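Local coordinates for protein putative sulfatase yidJ (Bacteroides fragilis, PDB 2QZU) that probably hydrolyses sulfate esters as a metal-dependent, arylsulfatase-like enzyme of the alkaline phosphatase clan, at residues A359-M368 against V379-L389; L83-V94 against G106-W116. All blocks are in the same frame, centred on the assembly; numbering follows the deposited sequence.

Contact 1 (A359-M368 against V379-L389); sequences ADLYPTLLSM and VQTFDLSNEVL
Asp360 lies alongside Phe382, its side chain pointing the same way. CB packs against Phe382 O at 3.3 Å. With CG anti to the carbonyl carbon (chi1 -61°), OD1 accepts Phe382 N at 2.9 Å, met from above the carboxylate plane. The same oxygen sits at the edge of the Phe382 ring, which stands nearly perpendicular to the carboxylate. OD2 touches Leu384 CD1 at 3.8 Å and takes its bonds from Gln399 NE2 and Ala357 N, so one aspartate serves three donors. Thr381 OG1 donates to Ala359 O at 2.9 Å and its CG2 packs on Ala359 CB. One helical turn on, Thr364 OG1 donates to Asp360 O and receives Leu384 N at 3.0 Å almost straight (168°), a double role that suits a hydroxyl. Ser367 OG donates to Asp383 OD2 at 2.6 Å on its syn side, somewhat out of the carboxylate plane. Asp383 OD1 accepts Ser385 OG, and Ser385 N in an Asx turn just ahead of helix 385-390. Flexible, apolar Met368, a selenomethionine, sets CE against Leu389 CD2 at 3.7 Å. Two of the four crossing bonds thus satisfy backbone N-H groups; the others join a hydroxyl to a carbonyl and to a carboxylate, while apolar packing joins the helices.

Contact 2 (L83-V94 against G106-W116); sequences LMTGMYPIGSKV and GVELSQNARCW
Met84 meets Trp116 through its selenium, present because the residue is selenomethionine. Its chain bends at chi2 (-49°), which brings SE to 3.5 Å from Trp116 NE1 and 4.0 Å from Trp116 CE2, an oblique Met-aromatic contact that is neither face-on nor edge-on. A long, polarisable, unbranched chain can bend to reach the indole in this way. Nearer the backbone, Met84 CB rests on Cys115 SG at 3.9 Å, and Met84 O takes a weak hydrogen bond from Trp116 N (3.4 Å). Trp116 CG stands between its backbone N and carbonyl carbon (chi1 57°), which sets the CD1-NE1 edge of the indole toward the end of helix 76-85, with Leu83 O in the ring plane, 3.3 Å from CD1. In this sulfatase of the alkaline phosphatase clan, helix 76-85 begins at Ser76, the position predicted to mature to 3-oxoalanine but unmodified in the crystal; the contact therefore packs the far end of that helix against the loop leading into helix 116-122. There Thr85 CG2 presses on Leu109 CD1 at 3.4 Å, tight for two methyls, and a water donates to both Thr85 O and Arg114 O. At the other end of the contact Lys93, with positive phi after helix 89-92, passes its backbone O and CB by Gly106-Glu108; its charged end suits this exposed place. Val94 sets CG2 against Glu108 C at 3.8 Å and CG1 against Val107 CG1, while a second water links Ser92 O with Ser110 N.

Overall arrangement
Contacts 1 and 2 lie about 17 Å apart between centres and follow one another along the chain, yet they touch directly. Tyr362 of contact 1 reaches into contact 2: its OH is 2.7 Å from Arg114 O, a probable hydrogen bond, and its ring meets Trp116 edge-to-face. At a second junction Gln380 N lies 2.8 Å from Gly86 O. Both contacts also rest on the main sheet through strand 29-35, where Phe32 is touched by Leu361, Leu365 and Leu83. If Ser76 is the modified residue, contact 2 probably has the closer tie to the active site, since helix 76-85 starts there; contact 1 meets that helix's C-terminal end, Gln380 touching Gly86 and Tyr362 touching Met84.

Contact 1 (A359-M368 against V379-L389)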
loop_
_atom_site.group_PDB
_atom_site.type_symbol
_atom_site.label_atom_id
_atom_site.label_comp_id
_atom_site.label_asym_id
_atom_site.label_seq_id
_atom_site.Cartn_x
_atom_site.Cartn_y
_atom_site.Cartn_z
ATOM N N ALA A 359 -2.026 19.544 -24.090
ATOM C CA ALA A 359 -3.305 20.050 -24.590
ATOM C C ALA A 359 -3.312 20.587 -26.021
ATOM O O ALA A 359 -4.375 20.848 -26.578
ATOM C CB ALA A 359 -3.838 21.118 -23.642
ATOM N N ASP A 360 -2.137 20.764 -26.613
ATOM C CA ASP A 360 -2.061 21.265 -27.983
ATOM C C ASP A 360 -2.279 20.158 -29.004
ATOM O O ASP A 360 -2.434 20.432 -30.196
ATOM C CB ASP A 360 -0.699 21.913 -28.251
ATOM C CG ASP A 360 -0.432 23.099 -27.352
ATOM O OD1 ASP A 360 -1.402 23.814 -27.003
ATOM O OD2 ASP A 360 0.749 23.327 -27.008
ATOM N N LEU A 361 -2.301 18.910 -28.545
ATOM C CA LEU A 361 -2.459 17.789 -29.463
ATOM C C LEU A 361 -3.776 17.735 -30.243
ATOM O O LEU A 361 -3.806 17.211 -31.355
ATOM C CB LEU A 361 -2.208 16.466 -28.724
ATOM C CG LEU A 361 -0.737 16.284 -28.321
ATOM C CD1 LEU A 361 -0.581 15.042 -27.458
ATOM C CD2 LEU A 361 0.134 16.174 -29.569
ATOM N N TYR A 362 -4.851 18.286 -29.681
ATOM C CA TYR A 362 -6.151 18.298 -30.362
ATOM C C TYR A 362 -6.024 19.044 -31.706
ATOM O O TYR A 362 -6.140 18.430 -32.770
ATOM C CB TYR A 362 -7.202 18.959 -29.449
ATOM C CG TYR A 362 -8.650 18.954 -29.916
ATOM C CD1 TYR A 362 -8.997 19.271 -31.232
ATOM C CD2 TYR A 362 -9.684 18.752 -28.998
ATOM C CE1 TYR A 362 -10.337 19.392 -31.616
ATOM C CE2 TYR A 362 -11.015 18.875 -29.368
ATOM C CZ TYR A 362 -11.340 19.194 -30.675
ATOM O OH TYR A 362 -12.663 19.315 -31.029
ATOM N N PRO A 363 -5.759 20.366 -31.683
ATOM C CA PRO A 363 -5.644 21.046 -32.981
ATOM C C PRO A 363 -4.433 20.606 -33.809
ATOM O O PRO A 363 -4.517 20.502 -35.034
ATOM C CB PRO A 363 -5.577 22.521 -32.594
ATOM C CG PRO A 363 -4.860 22.484 -31.285
ATOM C CD PRO A 363 -5.520 21.312 -30.575
ATOM N N THR A 364 -3.316 20.341 -33.139
ATOM C CA THR A 364 -2.098 19.926 -33.829
ATOM C C THR A 364 -2.277 18.635 -34.626
ATOM O O THR A 364 -1.970 18.593 -35.818
ATOM C CB THR A 364 -0.929 19.764 -32.829
ATOM O OG1 THR A 364 -0.710 21.011 -32.153
ATOM C CG2 THR A 364 0.357 19.361 -33.553
ATOM N N LEU A 365 -2.781 17.584 -33.982
ATOM C CA LEU A 365 -2.974 16.311 -34.674
ATOM C C LEU A 365 -4.038 16.408 -35.766
ATOM O O LEU A 365 -3.839 15.926 -36.878
ATOM C CB LEU A 365 -3.349 15.211 -33.675
ATOM C CG LEU A 365 -2.229 14.767 -32.721
ATOM C CD1 LEU A 365 -2.801 13.871 -31.628
ATOM C CD2 LEU A 365 -1.150 14.029 -33.507
ATOM N N LEU A 366 -5.162 17.043 -35.454
ATOM C CA LEU A 366 -6.234 17.174 -36.436
ATOM C C LEU A 366 -5.759 17.861 -37.715
ATOM O O LEU A 366 -6.092 17.422 -38.814
ATOM C CB LEU A 366 -7.411 17.941 -35.830
ATOM C CG LEU A 366 -8.721 17.172 -35.614
ATOM C CD1 LEU A 366 -8.449 15.749 -35.170
ATOM C CD2 LEU A 366 -9.574 17.914 -34.591
ATOM N N SER A 367 -4.992 18.940 -37.576
ATOM C CA SER A 367 -4.482 19.648 -38.750
ATOM C C SER A 367 -3.472 18.765 -39.486
ATOM O O SER A 367 -3.477 18.703 -40.713
ATOM C CB SER A 367 -3.824 20.976 -38.348
ATOM O OG SER A 367 -4.796 21.935 -37.959
HETATM N N MSE A 368 -2.609 18.080 -38.739
HETATM C CA MSE A 368 -1.620 17.196 -39.353
HETATM C C MSE A 368 -2.313 16.091 -40.145
HETATM O O MSE A 368 -1.813 15.642 -41.176
HETATM C CB MSE A 368 -0.732 16.543 -38.286
HETATM C CG MSE A 368 0.290 17.458 -37.637
HETATM SE SE MSE A 368 1.190 16.529 -36.184
HETATM C CE MSE A 368 2.254 15.299 -37.239
ATOM N N VAL A 379 -12.012 25.570 -29.592
ATOM C CA VAL A 379 -10.662 25.131 -29.235
ATOM C C VAL A 379 -9.740 26.333 -28.990
ATOM O O VAL A 379 -9.658 27.253 -29.808
ATOM C CB VAL A 379 -10.079 24.204 -30.332
ATOM C CG1 VAL A 379 -8.598 23.941 -30.086
ATOM C CG2 VAL A 379 -10.845 22.885 -30.335
ATOM N N GLN A 380 -9.051 26.309 -27.851
ATOM C CA GLN A 380 -8.162 27.402 -27.443
ATOM C C GLN A 380 -6.666 27.115 -27.509
ATOM O O GLN A 380 -5.859 28.045 -27.553
ATOM C CB GLN A 380 -8.483 27.816 -26.004
ATOM C CG GLN A 380 -9.923 28.215 -25.748
ATOM C CD GLN A 380 -10.168 28.512 -24.279
ATOM O OE1 GLN A 380 -10.088 27.620 -23.429
ATOM N NE2 GLN A 380 -10.459 29.772 -23.970
ATOM N N THR A 381 -6.287 25.841 -27.499
ATOM C CA THR A 381 -4.873 25.481 -27.512
ATOM C C THR A 381 -4.147 25.733 -28.842
ATOM O O THR A 381 -4.776 25.999 -29.869
ATOM C CB THR A 381 -4.690 24.019 -27.058
ATOM O OG1 THR A 381 -5.398 23.144 -27.943
ATOM C CG2 THR A 381 -5.244 23.841 -25.644
ATOM N N PHE A 382 -2.818 25.656 -28.810
ATOM C CA PHE A 382 -1.993 25.918 -29.993
ATOM C C PHE A 382 -1.989 24.846 -31.081
ATOM O O PHE A 382 -1.826 23.660 -30.797
ATOM C CB PHE A 382 -0.533 26.168 -29.588
ATOM C CG PHE A 382 -0.334 27.338 -28.664
ATOM C CD1 PHE A 382 -0.356 27.163 -27.280
ATOM C CD2 PHE A 382 -0.096 28.611 -29.176
ATOM C CE1 PHE A 382 -0.143 28.238 -26.421
ATOM C CE2 PHE A 382 0.118 29.693 -28.325
ATOM C CZ PHE A 382 0.099 29.507 -26.945
ATOM N N ASP A 383 -2.169 25.278 -32.328
ATOM C CA ASP A 383 -2.126 24.375 -33.475
ATOM C C ASP A 383 -0.674 24.467 -33.933
ATOM O O ASP A 383 -0.286 25.418 -34.615
ATOM C CB ASP A 383 -3.044 24.860 -34.602
ATOM C CG ASP A 383 -2.983 23.967 -35.832
ATOM O OD1 ASP A 383 -1.995 23.216 -35.983
ATOM O OD2 ASP A 383 -3.919 24.027 -36.659
ATOM N N LEU A 384 0.126 23.481 -33.552
ATOM C CA LEU A 384 1.543 23.481 -33.892
ATOM C C LEU A 384 1.872 22.474 -34.990
ATOM O O LEU A 384 3.005 22.007 -35.095
ATOM C CB LEU A 384 2.362 23.159 -32.635
ATOM C CG LEU A 384 2.161 24.102 -31.439
ATOM C CD1 LEU A 384 2.807 23.518 -30.192
ATOM C CD2 LEU A 384 2.745 25.463 -31.764
ATOM N N SER A 385 0.882 22.157 -35.815
ATOM C CA SER A 385 1.072 21.183 -36.885
ATOM C C SER A 385 2.246 21.484 -37.818
ATOM O O SER A 385 3.016 20.583 -38.165
ATOM C CB SER A 385 -0.220 21.046 -37.699
ATOM O OG SER A 385 -0.649 22.301 -38.194
ATOM N N ASN A 386 2.387 22.741 -38.226
ATOM C CA ASN A 386 3.477 23.108 -39.124
ATOM C C ASN A 386 4.829 22.919 -38.449
ATOM O O ASN A 386 5.764 22.373 -39.043
ATOM C CB ASN A 386 3.325 24.559 -39.587
ATOM C CG ASN A 386 4.389 24.955 -40.588
ATOM O OD1 ASN A 386 5.313 25.705 -40.272
ATOM N ND2 ASN A 386 4.275 24.432 -41.804
ATOM N N GLU A 387 4.924 23.378 -37.203
ATOM C CA GLU A 387 6.146 23.254 -36.420
ATOM C C GLU A 387 6.528 21.780 -36.257
ATOM O O GLU A 387 7.689 21.409 -36.416
ATOM C CB GLU A 387 5.955 23.883 -35.036
ATOM C CG GLU A 387 5.858 25.409 -34.993
ATOM C CD GLU A 387 4.588 25.964 -35.619
ATOM O OE1 GLU A 387 3.550 25.269 -35.621
ATOM O OE2 GLU A 387 4.624 27.120 -36.092
ATOM N N VAL A 388 5.548 20.941 -35.936
ATOM C CA VAL A 388 5.808 19.521 -35.754
ATOM C C VAL A 388 6.264 18.852 -37.053
ATOM O O VAL A 388 7.242 18.109 -37.066
ATOM C CB VAL A 388 4.550 18.789 -35.220
ATOM C CG1 VAL A 388 4.783 17.289 -35.204
ATOM C CG2 VAL A 388 4.226 19.282 -33.814
ATOM N N LEU A 389 5.561 19.137 -38.144
ATOM C CA LEU A 389 5.888 18.544 -39.437
ATOM C C LEU A 389 7.231 18.975 -40.024
ATOM O O LEU A 389 8.013 18.140 -40.480
ATOM C CB LEU A 389 4.785 18.863 -40.451
ATOM C CG LEU A 389 3.408 18.226 -40.249
ATOM C CD1 LEU A 389 2.418 18.863 -41.218
ATOM C CD2 LEU A 389 3.488 16.721 -40.476
#

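Contact 2 (L83-V94 against G106-W116)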
loop_
_atom_site.group_PDB
_atom_site.type_symbol
_atom_site.label_atom_id
_atom_site.label_comp_id
_atom_site.label_asym_id
_atom_site.label_seq_id
_atom_site.Cartn_x
_atom_site.Cartn_y
_atom_site.Cartn_z
ATOM N N LEU A 83 -6.838 17.814 -23.028
ATOM C CA LEU A 83 -6.491 17.049 -24.218
ATOM C C LEU A 83 -7.720 16.762 -25.073
ATOM O O LEU A 83 -7.717 16.996 -26.279
ATOM C CB LEU A 83 -5.840 15.720 -23.830
ATOM C CG LEU A 83 -5.664 14.733 -24.991
ATOM C CD1 LEU A 83 -4.689 15.309 -26.014
ATOM C CD2 LEU A 83 -5.155 13.405 -24.457
HETATM N N MSE A 84 -8.777 16.263 -24.448
HETATM C CA MSE A 84 -9.982 15.919 -25.189
HETATM C C MSE A 84 -10.765 17.097 -25.772
HETATM O O MSE A 84 -11.297 16.996 -26.879
HETATM C CB MSE A 84 -10.910 15.067 -24.321
HETATM C CG MSE A 84 -10.292 13.767 -23.810
HETATM SE SE MSE A 84 -9.394 12.699 -25.173
HETATM C CE MSE A 84 -8.167 11.753 -24.006
ATOM N N THR A 85 -10.822 18.210 -25.044
ATOM C CA THR A 85 -11.573 19.384 -25.492
ATOM C C THR A 85 -10.766 20.460 -26.215
ATOM O O THR A 85 -11.333 21.276 -26.947
ATOM C CB THR A 85 -12.265 20.092 -24.308
ATOM O OG1 THR A 85 -11.272 20.637 -23.432
ATOM C CG2 THR A 85 -13.138 19.121 -23.533
ATOM N N GLY A 86 -9.457 20.479 -25.993
ATOM C CA GLY A 86 -8.628 21.497 -26.615
ATOM C C GLY A 86 -8.865 22.855 -25.966
ATOM O O GLY A 86 -8.531 23.895 -26.534
HETATM N N MSE A 87 -9.447 22.843 -24.769
HETATM C CA MSE A 87 -9.733 24.071 -24.033
HETATM C C MSE A 87 -8.958 24.094 -22.727
HETATM O O MSE A 87 -8.629 23.046 -22.174
HETATM C CB MSE A 87 -11.230 24.177 -23.723
HETATM C CG MSE A 87 -12.128 24.169 -24.956
HETATM SE SE MSE A 87 -14.011 24.345 -24.503
HETATM C CE MSE A 87 -14.578 22.514 -24.749
ATOM N N TYR A 88 -8.659 25.287 -22.229
ATOM C CA TYR A 88 -7.947 25.380 -20.967
ATOM C C TYR A 88 -8.955 24.985 -19.869
ATOM O O TYR A 88 -10.155 24.924 -20.131
ATOM C CB TYR A 88 -7.325 26.778 -20.862
ATOM C CG TYR A 88 -6.197 26.907 -21.882
ATOM C CD1 TYR A 88 -5.002 26.196 -21.716
ATOM C CD2 TYR A 88 -6.361 27.638 -23.063
ATOM C CE1 TYR A 88 -4.010 26.201 -22.698
ATOM C CE2 TYR A 88 -5.374 27.647 -24.054
ATOM C CZ TYR A 88 -4.201 26.924 -23.864
ATOM O OH TYR A 88 -3.231 26.907 -24.847
ATOM N N PRO A 89 -8.492 24.701 -18.636
ATOM C CA PRO A 89 -9.393 24.282 -17.551
ATOM C C PRO A 89 -10.758 24.931 -17.309
ATOM O O PRO A 89 -11.744 24.215 -17.125
ATOM C CB PRO A 89 -8.492 24.310 -16.311
ATOM C CG PRO A 89 -7.439 25.294 -16.657
ATOM C CD PRO A 89 -7.154 25.022 -18.107
ATOM N N ILE A 90 -10.839 26.253 -17.303
ATOM C CA ILE A 90 -12.129 26.892 -17.067
ATOM C C ILE A 90 -13.144 26.466 -18.126
ATOM O O ILE A 90 -14.287 26.126 -17.806
ATOM C CB ILE A 90 -12.002 28.429 -17.060
ATOM C CG1 ILE A 90 -10.957 28.853 -16.023
ATOM C CG2 ILE A 90 -13.354 29.061 -16.735
ATOM C CD1 ILE A 90 -11.229 28.325 -14.621
ATOM N N GLY A 91 -12.707 26.464 -19.382
ATOM C CA GLY A 91 -13.579 26.076 -20.478
ATOM C C GLY A 91 -13.881 24.592 -20.554
ATOM O O GLY A 91 -14.996 24.200 -20.896
ATOM N N SER A 92 -12.895 23.759 -20.235
ATOM C CA SER A 92 -13.076 22.309 -20.279
ATOM C C SER A 92 -13.966 21.852 -19.130
ATOM O O SER A 92 -14.557 20.773 -19.186
ATOM C CB SER A 92 -11.726 21.600 -20.165
ATOM O OG SER A 92 -11.288 21.582 -18.814
ATOM N N LYS A 93 -14.037 22.683 -18.091
ATOM C CA LYS A 93 -14.826 22.415 -16.892
ATOM C C LYS A 93 -14.184 21.409 -15.934
ATOM O O LYS A 93 -14.663 21.221 -14.820
ATOM C CB LYS A 93 -16.239 21.951 -17.270
ATOM C CG LYS A 93 -17.067 23.041 -17.921
ATOM C CD LYS A 93 -18.444 22.540 -18.320
ATOM C CE LYS A 93 -19.251 23.645 -18.983
ATOM N NZ LYS A 93 -18.555 24.173 -20.186
ATOM N N VAL A 94 -13.098 20.771 -16.367
ATOM C CA VAL A 94 -12.410 19.794 -15.525
ATOM C C VAL A 94 -11.306 20.529 -14.767
ATOM O O VAL A 94 -10.134 20.528 -15.155
ATOM C CB VAL A 94 -11.815 18.650 -16.371
ATOM C CG1 VAL A 94 -11.331 17.530 -15.456
ATOM C CG2 VAL A 94 -12.871 18.123 -17.337
ATOM N N GLY A 106 -19.683 19.701 -10.770
ATOM C CA GLY A 106 -19.699 19.394 -12.190
ATOM C C GLY A 106 -18.330 19.194 -12.810
ATOM O O GLY A 106 -18.114 19.505 -13.988
ATOM N N VAL A 107 -17.398 18.670 -12.026
ATOM C CA VAL A 107 -16.053 18.440 -12.529
ATOM C C VAL A 107 -15.994 17.127 -13.313
ATOM O O VAL A 107 -15.775 16.054 -12.750
ATOM C CB VAL A 107 -15.033 18.439 -11.362
ATOM C CG1 VAL A 107 -13.627 18.190 -11.881
ATOM C CG2 VAL A 107 -15.088 19.777 -10.639
ATOM N N GLU A 108 -16.230 17.225 -14.619
ATOM C CA GLU A 108 -16.189 16.072 -15.516
ATOM C C GLU A 108 -16.315 16.569 -16.952
ATOM O O GLU A 108 -16.711 17.710 -17.192
ATOM C CB GLU A 108 -17.326 15.079 -15.210
ATOM C CG GLU A 108 -18.732 15.606 -15.489
ATOM C CD GLU A 108 -19.812 14.527 -15.376
ATOM O OE1 GLU A 108 -19.500 13.380 -14.986
ATOM O OE2 GLU A 108 -20.982 14.835 -15.681
ATOM N N LEU A 109 -15.975 15.713 -17.908
ATOM C CA LEU A 109 -16.064 16.081 -19.315
ATOM C C LEU A 109 -17.536 16.235 -19.683
ATOM O O LEU A 109 -18.357 15.392 -19.337
ATOM C CB LEU A 109 -15.426 14.991 -20.181
ATOM C CG LEU A 109 -15.353 15.242 -21.688
ATOM C CD1 LEU A 109 -14.501 16.471 -21.969
ATOM C CD2 LEU A 109 -14.756 14.020 -22.378
ATOM N N SER A 110 -17.865 17.312 -20.384
ATOM C CA SER A 110 -19.243 17.549 -20.787
ATOM C C SER A 110 -19.635 16.605 -21.918
ATOM O O SER A 110 -18.862 16.392 -22.850
ATOM C CB SER A 110 -19.414 18.998 -21.253
ATOM O OG SER A 110 -20.741 19.236 -21.691
ATOM N N GLN A 111 -20.831 16.036 -21.830
ATOM C CA GLN A 111 -21.309 15.142 -22.877
ATOM C C GLN A 111 -21.460 15.939 -24.176
ATOM O O GLN A 111 -21.354 15.386 -25.271
ATOM C CB GLN A 111 -22.656 14.528 -22.471
ATOM C CG GLN A 111 -23.301 13.662 -23.545
ATOM C CD GLN A 111 -24.583 12.999 -23.070
ATOM O OE1 GLN A 111 -25.353 12.463 -23.872
ATOM N NE2 GLN A 111 -24.813 13.021 -21.762
ATOM N N ASN A 112 -21.688 17.244 -24.042
ATOM C CA ASN A 112 -21.857 18.123 -25.199
ATOM C C ASN A 112 -20.555 18.698 -25.743
ATOM O O ASN A 112 -20.556 19.382 -26.765
ATOM C CB ASN A 112 -22.796 19.282 -24.854
ATOM C CG ASN A 112 -24.181 18.812 -24.472
ATOM O OD1 ASN A 112 -24.818 18.058 -25.210
ATOM N ND2 ASN A 112 -24.660 19.260 -23.317
ATOM N N ALA A 113 -19.446 18.437 -25.061
ATOM C CA ALA A 113 -18.163 18.950 -25.523
ATOM C C ALA A 113 -17.786 18.289 -26.845
ATOM O O ALA A 113 -17.902 17.073 -26.998
ATOM C CB ALA A 113 -17.079 18.687 -24.480
ATOM N N ARG A 114 -17.349 19.099 -27.802
ATOM C CA ARG A 114 -16.936 18.593 -29.106
ATOM C C ARG A 114 -15.458 18.223 -29.002
ATOM O O ARG A 114 -14.582 19.082 -29.116
ATOM C CB ARG A 114 -17.136 19.677 -30.168
ATOM C CG ARG A 114 -16.713 19.285 -31.572
ATOM C CD ARG A 114 -17.666 18.290 -32.187
ATOM N NE ARG A 114 -17.336 18.006 -33.583
ATOM C CZ ARG A 114 -17.947 17.076 -34.308
ATOM N NH1 ARG A 114 -18.913 16.351 -33.763
ATOM N NH2 ARG A 114 -17.590 16.864 -35.568
ATOM N N CYS A 115 -15.186 16.943 -28.781
ATOM C CA CYS A 115 -13.811 16.470 -28.639
ATOM C C CYS A 115 -13.215 16.003 -29.963
ATOM O O CYS A 115 -13.948 15.720 -30.909
ATOM C CB CYS A 115 -13.770 15.344 -27.607
ATOM S SG CYS A 115 -14.369 15.886 -25.983
ATOM N N TRP A 116 -11.888 15.908 -30.033
ATOM C CA TRP A 116 -11.256 15.483 -31.281
ATOM C C TRP A 116 -11.696 14.092 -31.706
ATOM O O TRP A 116 -11.707 13.783 -32.899
ATOM C CB TRP A 116 -9.722 15.539 -31.198
ATOM C CG TRP A 116 -9.097 14.727 -30.097
ATOM C CD1 TRP A 116 -8.793 15.156 -28.836
ATOM C CD2 TRP A 116 -8.677 13.359 -30.169
ATOM N NE1 TRP A 116 -8.204 14.143 -28.120
ATOM C CE2 TRP A 116 -8.120 13.027 -28.913
ATOM C CE3 TRP A 116 -8.716 12.380 -31.172
ATOM C CZ2 TRP A 116 -7.604 11.755 -28.631
ATOM C CZ3 TRP A 116 -8.200 11.109 -30.891
ATOM C CH2 TRP A 116 -7.653 10.813 -29.629
HETATM O O HOH W 1 -14.006 21.505 -27.641
HETATM O O HOH W 2 -16.275 19.590 -21.000
#